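Long-range contact in transcriptional regulator, MerR-family (Cupriavidus metallidurans CH34, PDB 5GPE), which binds lead(II) selectively as a metalloregulatory protein of the MerR family and probably controls transcription by binding DNA: residues M1-C13 and R38-R52. Sequence-based numbering, arbitrary orientation.
Sequences MMRIGELGKKADC and RLYDEVHLQRLLFIR
The carbonyl oxygen of Arg-38 is gripped by Arg-3 NH1 at 3.1 Å and by a water that also accepts from Ile-4 N, the first helical residue after the N-cap Arg-3. The contact lies in the MerR-type winged helix-turn-helix domain and joins the N-terminal residues and helix 4-11 to the residues leading into helix 42-56. Bends at chi2 and chi3 (-74° and -88°) carry the Arg-3 chain across Leu-39, CD against CD2, to that oxygen. Next to it, Met-2 and Tyr-40 form a single hydrogen-bonded antiparallel bridge, Met-2 N to Tyr-40 O at 2.7 Å and Tyr-40 N to Met-2 O at 2.8 Å. The Tyr-40 ring takes Leu-7 CD2 over one face in a CH-pi contact, 4.1 Å from the centroid, while Ile-4 lies alongside; the Tyr-40 hydroxyl is hydrogen-bonded to Glu-22 of helix 15-23. Asp-41 caps helix 42-56 and forms a capping box with His-44. Further on, the axes of segments 4-11 and 42-52 cross at -44°, with Leu-48 CD1 against Leu-7 CG (3.6 Å) and Ala-11 CB, and Leu-45 CD1 against Ala-11 CB. Beyond Ala-11 the chain turns in a Schellman motif at Asp-12. Arg-52 NH2 donates to Ala-11 O at 2.7 Å from well above the carbonyl plane, and Leu-49 CD2 lies over one face of the Arg-52 guanidinium, toward its rim.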
ATOM      1  N   MET B   1     -18.548   3.988  33.245  1.00 43.10           N
ATOM      2  CA  MET B   1     -17.623   4.995  32.635  1.00 40.08           C
ATOM      3  C   MET B   1     -16.190   4.497  32.774  1.00 34.37           C
ATOM      4  O   MET B   1     -15.843   3.866  33.773  1.00 32.39           O
ATOM      5  CB  MET B   1     -17.764   6.366  33.298  1.00 45.34           C
ATOM      6  CG  MET B   1     -19.169   6.948  33.260  1.00 52.44           C
ATOM      7  SD  MET B   1     -19.605   7.659  31.669  1.00 54.63           S
ATOM      8  CE  MET B   1     -19.025   9.324  31.942  1.00 56.74           C
ATOM      9  N   MET B   2     -15.379   4.791  31.763  1.00 31.90           N
ATOM     10  CA  MET B   2     -14.019   4.259  31.626  1.00 30.24           C
ATOM     11  C   MET B   2     -13.035   5.348  31.247  1.00 24.09           C
ATOM     12  O   MET B   2     -13.360   6.238  30.466  1.00 19.66           O
ATOM     13  CB  MET B   2     -13.954   3.257  30.467  1.00 34.84           C
ATOM     14  CG  MET B   2     -14.780   2.007  30.610  1.00 36.84           C
ATOM     15  SD  MET B   2     -14.611   1.114  29.055  1.00 38.98           S
ATOM     16  CE  MET B   2     -15.996   1.799  28.140  1.00 36.94           C
ATOM     17  N   ARG B   3     -11.806   5.222  31.737  1.00 23.38           N
ATOM     18  CA  ARG B   3     -10.700   6.003  31.183  1.00 22.45           C
ATOM     19  C   ARG B   3     -10.221   5.323  29.909  1.00 21.27           C
ATOM     20  O   ARG B   3     -10.527   4.154  29.641  1.00 18.66           O
ATOM     21  CB  ARG B   3      -9.546   6.154  32.167  1.00 24.37           C
ATOM     22  CG  ARG B   3      -9.859   7.034  33.360  1.00 25.07           C
ATOM     23  CD  ARG B   3      -9.867   8.504  32.888  1.00 23.79           C
ATOM     24  NE  ARG B   3      -8.535   9.109  32.944  1.00 22.43           N
ATOM     25  CZ  ARG B   3      -8.195  10.313  32.478  1.00 22.27           C
ATOM     26  NH1 ARG B   3      -9.079  11.125  31.919  1.00 20.76           N
ATOM     27  NH2 ARG B   3      -6.944  10.721  32.595  1.00 24.00           N
ATOM     28  N   ILE B   4      -9.442   6.068  29.137  1.00 22.02           N
ATOM     29  CA  ILE B   4      -8.972   5.614  27.827  1.00 22.15           C
ATOM     30  C   ILE B   4      -8.217   4.271  27.886  1.00 21.92           C
ATOM     31  O   ILE B   4      -8.386   3.427  27.002  1.00 24.45           O
ATOM     32  CB  ILE B   4      -8.139   6.716  27.116  1.00 22.57           C
ATOM     33  CG1 ILE B   4      -7.909   6.349  25.646  1.00 22.42           C
ATOM     34  CG2 ILE B   4      -6.801   6.973  27.822  1.00 24.27           C
ATOM     35  CD1 ILE B   4      -7.530   7.531  24.782  1.00 22.82           C
ATOM     36  N   GLY B   5      -7.395   4.080  28.920  1.00 21.74           N
ATOM     37  CA  GLY B   5      -6.667   2.816  29.136  1.00 23.55           C
ATOM     38  C   GLY B   5      -7.586   1.598  29.229  1.00 23.86           C
ATOM     39  O   GLY B   5      -7.320   0.554  28.629  1.00 23.75           O
ATOM     40  N   GLU B   6      -8.682   1.752  29.953  1.00 23.93           N
ATOM     41  CA  GLU B   6      -9.650   0.668  30.111  1.00 23.71           C
ATOM     42  C   GLU B   6     -10.424   0.445  28.812  1.00 23.79           C
ATOM     43  O   GLU B   6     -10.722  -0.695  28.462  1.00 25.99           O
ATOM     44  CB  GLU B   6     -10.622   0.954  31.259  1.00 25.47           C
ATOM     45  CG  GLU B   6     -11.518  -0.237  31.585  1.00 28.00           C
ATOM     46  CD  GLU B   6     -12.589   0.033  32.638  1.00 32.60           C
ATOM     47  OE1 GLU B   6     -12.487   1.031  33.370  1.00 31.71           O
ATOM     48  OE2 GLU B   6     -13.540  -0.777  32.748  1.00 36.54           O
ATOM     49  N   LEU B   7     -10.779   1.535  28.138  1.00 23.70           N
ATOM     50  CA  LEU B   7     -11.427   1.464  26.827  1.00 24.49           C
ATOM     51  C   LEU B   7     -10.563   0.678  25.836  1.00 22.53           C
ATOM     52  O   LEU B   7     -11.053  -0.218  25.164  1.00 20.44           O
ATOM     53  CB  LEU B   7     -11.705   2.871  26.280  1.00 26.47           C
ATOM     54  CG  LEU B   7     -12.318   2.958  24.878  1.00 26.77           C
ATOM     55  CD1 LEU B   7     -13.709   2.342  24.852  1.00 29.82           C
ATOM     56  CD2 LEU B   7     -12.372   4.404  24.421  1.00 26.00           C
ATOM     57  N   GLY B   8      -9.282   1.016  25.786  1.00 21.11           N
ATOM     58  CA  GLY B   8      -8.302   0.299  24.960  1.00 22.97           C
ATOM     59  C   GLY B   8      -8.190  -1.189  25.251  1.00 24.90           C
ATOM     60  O   GLY B   8      -8.200  -2.013  24.330  1.00 26.20           O
ATOM     61  N   LYS B   9      -8.103  -1.527  26.532  1.00 25.59           N
ATOM     62  CA  LYS B   9      -8.154  -2.916  27.011  1.00 29.51           C
ATOM     63  C   LYS B   9      -9.394  -3.660  26.500  1.00 26.72           C
ATOM     64  O   LYS B   9      -9.292  -4.748  25.940  1.00 25.24           O
ATOM     65  CB  LYS B   9      -8.135  -2.930  28.564  1.00 36.71           C
ATOM     66  CG  LYS B   9      -6.717  -3.104  29.134  1.00 44.31           C
ATOM     67  CD  LYS B   9      -6.553  -4.426  29.868  1.00 52.36           C
ATOM     68  CE  LYS B   9      -5.064  -4.834  29.975  1.00 59.48           C
ATOM     69  NZ  LYS B   9      -4.122  -3.795  30.510  1.00 65.20           N
ATOM     70  N   LYS B  10     -10.557  -3.046  26.680  1.00 28.33           N
ATOM     71  CA  LYS B  10     -11.835  -3.646  26.258  1.00 29.61           C
ATOM     72  C   LYS B  10     -11.987  -3.783  24.741  1.00 28.65           C
ATOM     73  O   LYS B  10     -12.608  -4.731  24.271  1.00 27.46           O
ATOM     74  CB  LYS B  10     -13.021  -2.876  26.845  1.00 30.86           C
ATOM     75  CG  LYS B  10     -13.399  -3.351  28.232  1.00 33.98           C
ATOM     76  CD  LYS B  10     -14.532  -2.535  28.808  1.00 37.83           C
ATOM     77  CE  LYS B  10     -15.196  -3.268  29.973  1.00 44.07           C
ATOM     78  NZ  LYS B  10     -15.830  -2.338  30.939  1.00 49.34           N
ATOM     79  N   ALA B  11     -11.428  -2.838  23.991  1.00 26.72           N
ATOM     80  CA  ALA B  11     -11.475  -2.883  22.531  1.00 26.24           C
ATOM     81  C   ALA B  11     -10.318  -3.680  21.913  1.00 26.57           C
ATOM     82  O   ALA B  11     -10.274  -3.862  20.699  1.00 24.66           O
ATOM     83  CB  ALA B  11     -11.496  -1.471  21.969  1.00 26.44           C
ATOM     84  N   ASP B  12      -9.394  -4.153  22.752  1.00 28.04           N
ATOM     85  CA  ASP B  12      -8.189  -4.861  22.315  1.00 28.79           C
ATOM     86  C   ASP B  12      -7.350  -4.001  21.338  1.00 27.94           C
ATOM     87  O   ASP B  12      -6.928  -4.457  20.278  1.00 27.47           O
ATOM     88  CB  ASP B  12      -8.548  -6.228  21.710  1.00 31.05           C
ATOM     89  CG  ASP B  12      -7.384  -7.220  21.738  1.00 35.48           C
ATOM     90  OD1 ASP B  12      -6.400  -7.003  22.479  1.00 38.39           O
ATOM     91  OD2 ASP B  12      -7.447  -8.227  21.010  1.00 38.03           O
ATOM     92  N   CYS B  13      -7.131  -2.746  21.717  1.00 27.67           N
ATOM     93  CA  CYS B  13      -6.276  -1.853  20.953  1.00 29.14           C
ATOM     94  C   CYS B  13      -5.516  -0.896  21.863  1.00 26.89           C
ATOM     95  O   CYS B  13      -5.872  -0.704  23.031  1.00 30.51           O
ATOM     96  CB  CYS B  13      -7.090  -1.088  19.906  1.00 31.05           C
ATOM     97  SG  CYS B  13      -8.090   0.270  20.536  1.00 35.29           S
ATOM     98  N   ARG B  38     -11.245  13.347  30.629  1.00 32.74           N
ATOM     99  CA  ARG B  38     -12.060  12.636  29.672  1.00 28.76           C
ATOM    100  C   ARG B  38     -12.497  11.234  30.088  1.00 24.11           C
ATOM    101  O   ARG B  38     -11.698  10.474  30.476  1.00 24.71           O
ATOM    102  CB  ARG B  38     -11.339  12.554  28.331  1.00 30.13           C
ATOM    103  CG  ARG B  38     -11.017  13.881  27.691  1.00 36.45           C
ATOM    104  CD  ARG B  38     -10.098  13.766  26.492  1.00 43.22           C
ATOM    105  NE  ARG B  38     -10.308  14.894  25.596  1.00 53.52           N
ATOM    106  CZ  ARG B  38     -10.790  14.829  24.357  1.00 58.49           C
ATOM    107  NH1 ARG B  38     -11.079  13.664  23.793  1.00 59.82           N
ATOM    108  NH2 ARG B  38     -10.906  15.952  23.645  1.00 64.59           N
ATOM    109  N   LEU B  39     -13.779  10.933  29.978  1.00 21.89           N
ATOM    110  CA  LEU B  39     -14.341   9.607  30.258  1.00 23.32           C
ATOM    111  C   LEU B  39     -15.125   9.070  29.077  1.00 23.75           C
ATOM    112  O   LEU B  39     -15.735   9.827  28.325  1.00 25.39           O
ATOM    113  CB  LEU B  39     -15.245   9.624  31.504  1.00 25.04           C
ATOM    114  CG  LEU B  39     -14.575   9.857  32.850  1.00 26.01           C
ATOM    115  CD1 LEU B  39     -15.623   9.973  33.944  1.00 28.35           C
ATOM    116  CD2 LEU B  39     -13.604   8.743  33.200  1.00 26.46           C
ATOM    117  N   TYR B  40     -15.092   7.750  28.927  1.00 24.26           N
ATOM    118  CA  TYR B  40     -15.727   7.046  27.811  1.00 26.03           C
ATOM    119  C   TYR B  40     -16.692   5.997  28.349  1.00 28.63           C
ATOM    120  O   TYR B  40     -16.625   5.615  29.508  1.00 28.25           O
ATOM    121  CB  TYR B  40     -14.663   6.385  26.925  1.00 25.51           C
ATOM    122  CG  TYR B  40     -13.592   7.344  26.429  1.00 25.06           C
ATOM    123  CD1 TYR B  40     -12.457   7.613  27.196  1.00 25.68           C
ATOM    124  CD2 TYR B  40     -13.708   7.974  25.195  1.00 25.86           C
ATOM    125  CE1 TYR B  40     -11.472   8.482  26.750  1.00 27.17           C
ATOM    126  CE2 TYR B  40     -12.732   8.851  24.731  1.00 26.33           C
ATOM    127  CZ  TYR B  40     -11.615   9.097  25.513  1.00 28.60           C
ATOM    128  OH  TYR B  40     -10.641   9.952  25.068  1.00 30.08           O
ATOM    129  N   ASP B  41     -17.574   5.518  27.486  1.00 31.07           N
ATOM    130  CA  ASP B  41     -18.584   4.519  27.849  1.00 32.96           C
ATOM    131  C   ASP B  41     -18.808   3.496  26.719  1.00 31.79           C
ATOM    132  O   ASP B  41     -18.028   3.442  25.747  1.00 28.52           O
ATOM    133  CB  ASP B  41     -19.885   5.225  28.293  1.00 39.30           C
ATOM    134  CG  ASP B  41     -20.598   5.956  27.159  1.00 44.42           C
ATOM    135  OD1 ASP B  41     -20.335   5.692  25.967  1.00 51.47           O
ATOM    136  OD2 ASP B  41     -21.445   6.817  27.472  1.00 56.41           O
ATOM    137  N   GLU B  42     -19.876   2.709  26.849  1.00 31.29           N
ATOM    138  CA  GLU B  42     -20.203   1.605  25.933  1.00 31.76           C
ATOM    139  C   GLU B  42     -20.303   2.018  24.457  1.00 29.57           C
ATOM    140  O   GLU B  42     -19.935   1.244  23.567  1.00 26.97           O
ATOM    141  CB  GLU B  42     -21.517   0.924  26.378  1.00 33.47           C
ATOM    142  CG  GLU B  42     -21.893  -0.358  25.621  1.00 37.38           C
ATOM    143  CD  GLU B  42     -20.923  -1.523  25.827  1.00 39.14           C
ATOM    144  OE1 GLU B  42     -20.143  -1.520  26.812  1.00 40.83           O
ATOM    145  OE2 GLU B  42     -20.941  -2.454  24.991  1.00 43.94           O
ATOM    146  N   VAL B  43     -20.799   3.226  24.208  1.00 28.71           N
ATOM    147  CA  VAL B  43     -20.941   3.757  22.840  1.00 29.76           C
ATOM    148  C   VAL B  43     -19.572   3.828  22.138  1.00 27.75           C
ATOM    149  O   VAL B  43     -19.457   3.491  20.960  1.00 27.11           O
ATOM    150  CB  VAL B  43     -21.628   5.145  22.825  1.00 33.21           C
ATOM    151  CG1 VAL B  43     -21.681   5.723  21.415  1.00 35.07           C
ATOM    152  CG2 VAL B  43     -23.048   5.052  23.384  1.00 35.01           C
ATOM    153  N   HIS B  44     -18.555   4.279  22.871  1.00 27.46           N
ATOM    154  CA  HIS B  44     -17.194   4.402  22.342  1.00 26.02           C
ATOM    155  C   HIS B  44     -16.568   3.048  22.067  1.00 24.90           C
ATOM    156  O   HIS B  44     -15.910   2.870  21.041  1.00 25.36           O
ATOM    157  CB  HIS B  44     -16.290   5.192  23.287  1.00 27.59           C
ATOM    158  CG  HIS B  44     -16.751   6.597  23.520  1.00 28.85           C
ATOM    159  ND1 HIS B  44     -17.683   6.923  24.481  1.00 27.63           N
ATOM    160  CD2 HIS B  44     -16.426   7.759  22.904  1.00 28.30           C
ATOM    161  CE1 HIS B  44     -17.910   8.222  24.453  1.00 27.71           C
ATOM    162  NE2 HIS B  44     -17.159   8.752  23.505  1.00 29.21           N
ATOM    163  N   LEU B  45     -16.807   2.093  22.960  1.00 23.40           N
ATOM    164  CA  LEU B  45     -16.357   0.717  22.764  1.00 25.08           C
ATOM    165  C   LEU B  45     -16.955   0.114  21.488  1.00 23.22           C
ATOM    166  O   LEU B  45     -16.227  -0.430  20.660  1.00 22.05           O
ATOM    167  CB  LEU B  45     -16.693  -0.164  23.979  1.00 28.24           C
ATOM    168  CG  LEU B  45     -16.326  -1.658  23.891  1.00 29.40           C
ATOM    169  CD1 LEU B  45     -14.846  -1.869  23.575  1.00 27.43           C
ATOM    170  CD2 LEU B  45     -16.698  -2.381  25.182  1.00 30.64           C
ATOM    171  N   GLN B  46     -18.271   0.228  21.322  1.00 22.26           N
ATOM    172  CA  GLN B  46     -18.941  -0.312  20.137  1.00 24.28           C
ATOM    173  C   GLN B  46     -18.465   0.367  18.849  1.00 22.71           C
ATOM    174  O   GLN B  46     -18.372  -0.263  17.796  1.00 20.81           O
ATOM    175  CB  GLN B  46     -20.467  -0.212  20.261  1.00 27.51           C
ATOM    176  CG  GLN B  46     -21.070  -1.157  21.301  1.00 30.02           C
ATOM    177  CD  GLN B  46     -20.578  -2.595  21.146  1.00 32.87           C
ATOM    178  OE1 GLN B  46     -20.535  -3.134  20.031  1.00 35.25           O
ATOM    179  NE2 GLN B  46     -20.162  -3.207  22.255  1.00 34.40           N
ATOM    180  N   ARG B  47     -18.095   1.633  18.943  1.00 22.57           N
ATOM    181  CA  ARG B  47     -17.559   2.374  17.827  1.00 23.66           C
ATOM    182  C   ARG B  47     -16.189   1.817  17.440  1.00 22.79           C
ATOM    183  O   ARG B  47     -15.930   1.566  16.322  1.00 21.83           O
ATOM    184  CB  ARG B  47     -17.432   3.824  18.193  1.00 27.37           C
ATOM    185  CG  ARG B  47     -16.628   4.640  17.234  1.00 29.79           C
ATOM    186  CD  ARG B  47     -17.358   4.725  15.957  1.00 31.97           C
ATOM    187  NE  ARG B  47     -18.684   5.282  16.057  1.00 34.52           N
ATOM    188  CZ  ARG B  47     -18.985   6.553  15.910  1.00 33.21           C
ATOM    189  NH1 ARG B  47     -18.069   7.442  15.720  1.00 33.01           N
ATOM    190  NH2 ARG B  47     -20.233   6.918  15.957  1.00 38.84           N
ATOM    191  N   LEU B  48     -15.340   1.602  18.407  1.00 22.70           N
ATOM    192  CA  LEU B  48     -14.015   1.032  18.166  1.00 22.43           C
ATOM    193  C   LEU B  48     -14.073  -0.353  17.545  1.00 21.96           C
ATOM    194  O   LEU B  48     -13.295  -0.664  16.640  1.00 21.35           O
ATOM    195  CB  LEU B  48     -13.188   0.986  19.451  1.00 21.74           C
ATOM    196  CG  LEU B  48     -12.651   2.326  19.953  1.00 22.01           C
ATOM    197  CD1 LEU B  48     -12.032   2.163  21.329  1.00 22.16           C
ATOM    198  CD2 LEU B  48     -11.653   2.870  18.939  1.00 21.48           C
ATOM    199  N   LEU B  49     -15.019  -1.165  18.004  1.00 21.05           N
ATOM    200  CA  LEU B  49     -15.222  -2.479  17.422  1.00 22.28           C
ATOM    201  C   LEU B  49     -15.687  -2.384  15.962  1.00 20.89           C
ATOM    202  O   LEU B  49     -15.226  -3.153  15.124  1.00 20.38           O
ATOM    203  CB  LEU B  49     -16.190  -3.313  18.263  1.00 24.14           C
ATOM    204  CG  LEU B  49     -15.727  -3.612  19.694  1.00 25.97           C
ATOM    205  CD1 LEU B  49     -16.787  -4.423  20.435  1.00 27.76           C
ATOM    206  CD2 LEU B  49     -14.388  -4.338  19.747  1.00 24.70           C
ATOM    207  N   PHE B  50     -16.573  -1.435  15.666  1.00 18.65           N
ATOM    208  CA  PHE B  50     -17.041  -1.177  14.298  1.00 19.29           C
ATOM    209  C   PHE B  50     -15.868  -0.789  13.409  1.00 18.44           C
ATOM    210  O   PHE B  50     -15.700  -1.337  12.334  1.00 20.12           O
ATOM    211  CB  PHE B  50     -18.109  -0.058  14.289  1.00 19.98           C
ATOM    212  CG  PHE B  50     -18.651   0.275  12.922  1.00 20.32           C
ATOM    213  CD1 PHE B  50     -18.002   1.196  12.099  1.00 20.71           C
ATOM    214  CD2 PHE B  50     -19.818  -0.317  12.455  1.00 20.14           C
ATOM    215  CE1 PHE B  50     -18.508   1.500  10.841  1.00 20.49           C
ATOM    216  CE2 PHE B  50     -20.326  -0.012  11.208  1.00 20.31           C
ATOM    217  CZ  PHE B  50     -19.666   0.888  10.391  1.00 20.37           C
ATOM    218  N   ILE B  51     -15.048   0.132  13.885  1.00 15.54           N
ATOM    219  CA  ILE B  51     -13.836   0.567  13.174  1.00 19.05           C
ATOM    220  C   ILE B  51     -12.877  -0.610  12.919  1.00 18.50           C
ATOM    221  O   ILE B  51     -12.359  -0.760  11.809  1.00 19.29           O
ATOM    222  CB  ILE B  51     -13.092   1.692  13.937  1.00 19.43           C
ATOM    223  CG1 ILE B  51     -13.946   2.969  13.960  1.00 20.16           C
ATOM    224  CG2 ILE B  51     -11.743   2.011  13.284  1.00 20.48           C
ATOM    225  CD1 ILE B  51     -13.496   3.985  14.975  1.00 20.35           C
ATOM    226  N   ARG B  52     -12.652  -1.437  13.917  1.00 18.84           N
ATOM    227  CA  ARG B  52     -11.797  -2.593  13.828  1.00 19.98           C
ATOM    228  C   ARG B  52     -12.269  -3.532  12.731  1.00 19.70           C
ATOM    229  O   ARG B  52     -11.495  -3.971  11.971  1.00 20.21           O
ATOM    230  CB  ARG B  52     -11.701  -3.358  15.166  1.00 22.42           C
ATOM    231  CG  ARG B  52     -10.908  -4.658  15.125  1.00 24.34           C
ATOM    232  CD  ARG B  52     -11.567  -5.784  15.922  1.00 26.97           C
ATOM    233  NE  ARG B  52     -11.245  -5.620  17.314  1.00 30.64           N
ATOM    234  CZ  ARG B  52     -11.696  -6.365  18.319  1.00 30.22           C
ATOM    235  NH1 ARG B  52     -12.542  -7.354  18.100  1.00 33.91           N
ATOM    236  NH2 ARG B  52     -11.292  -6.100  19.529  1.00 25.78           N
TER
HETATM  237  O   HOH W   1      -9.320   8.843  29.502  1.00 23.25           O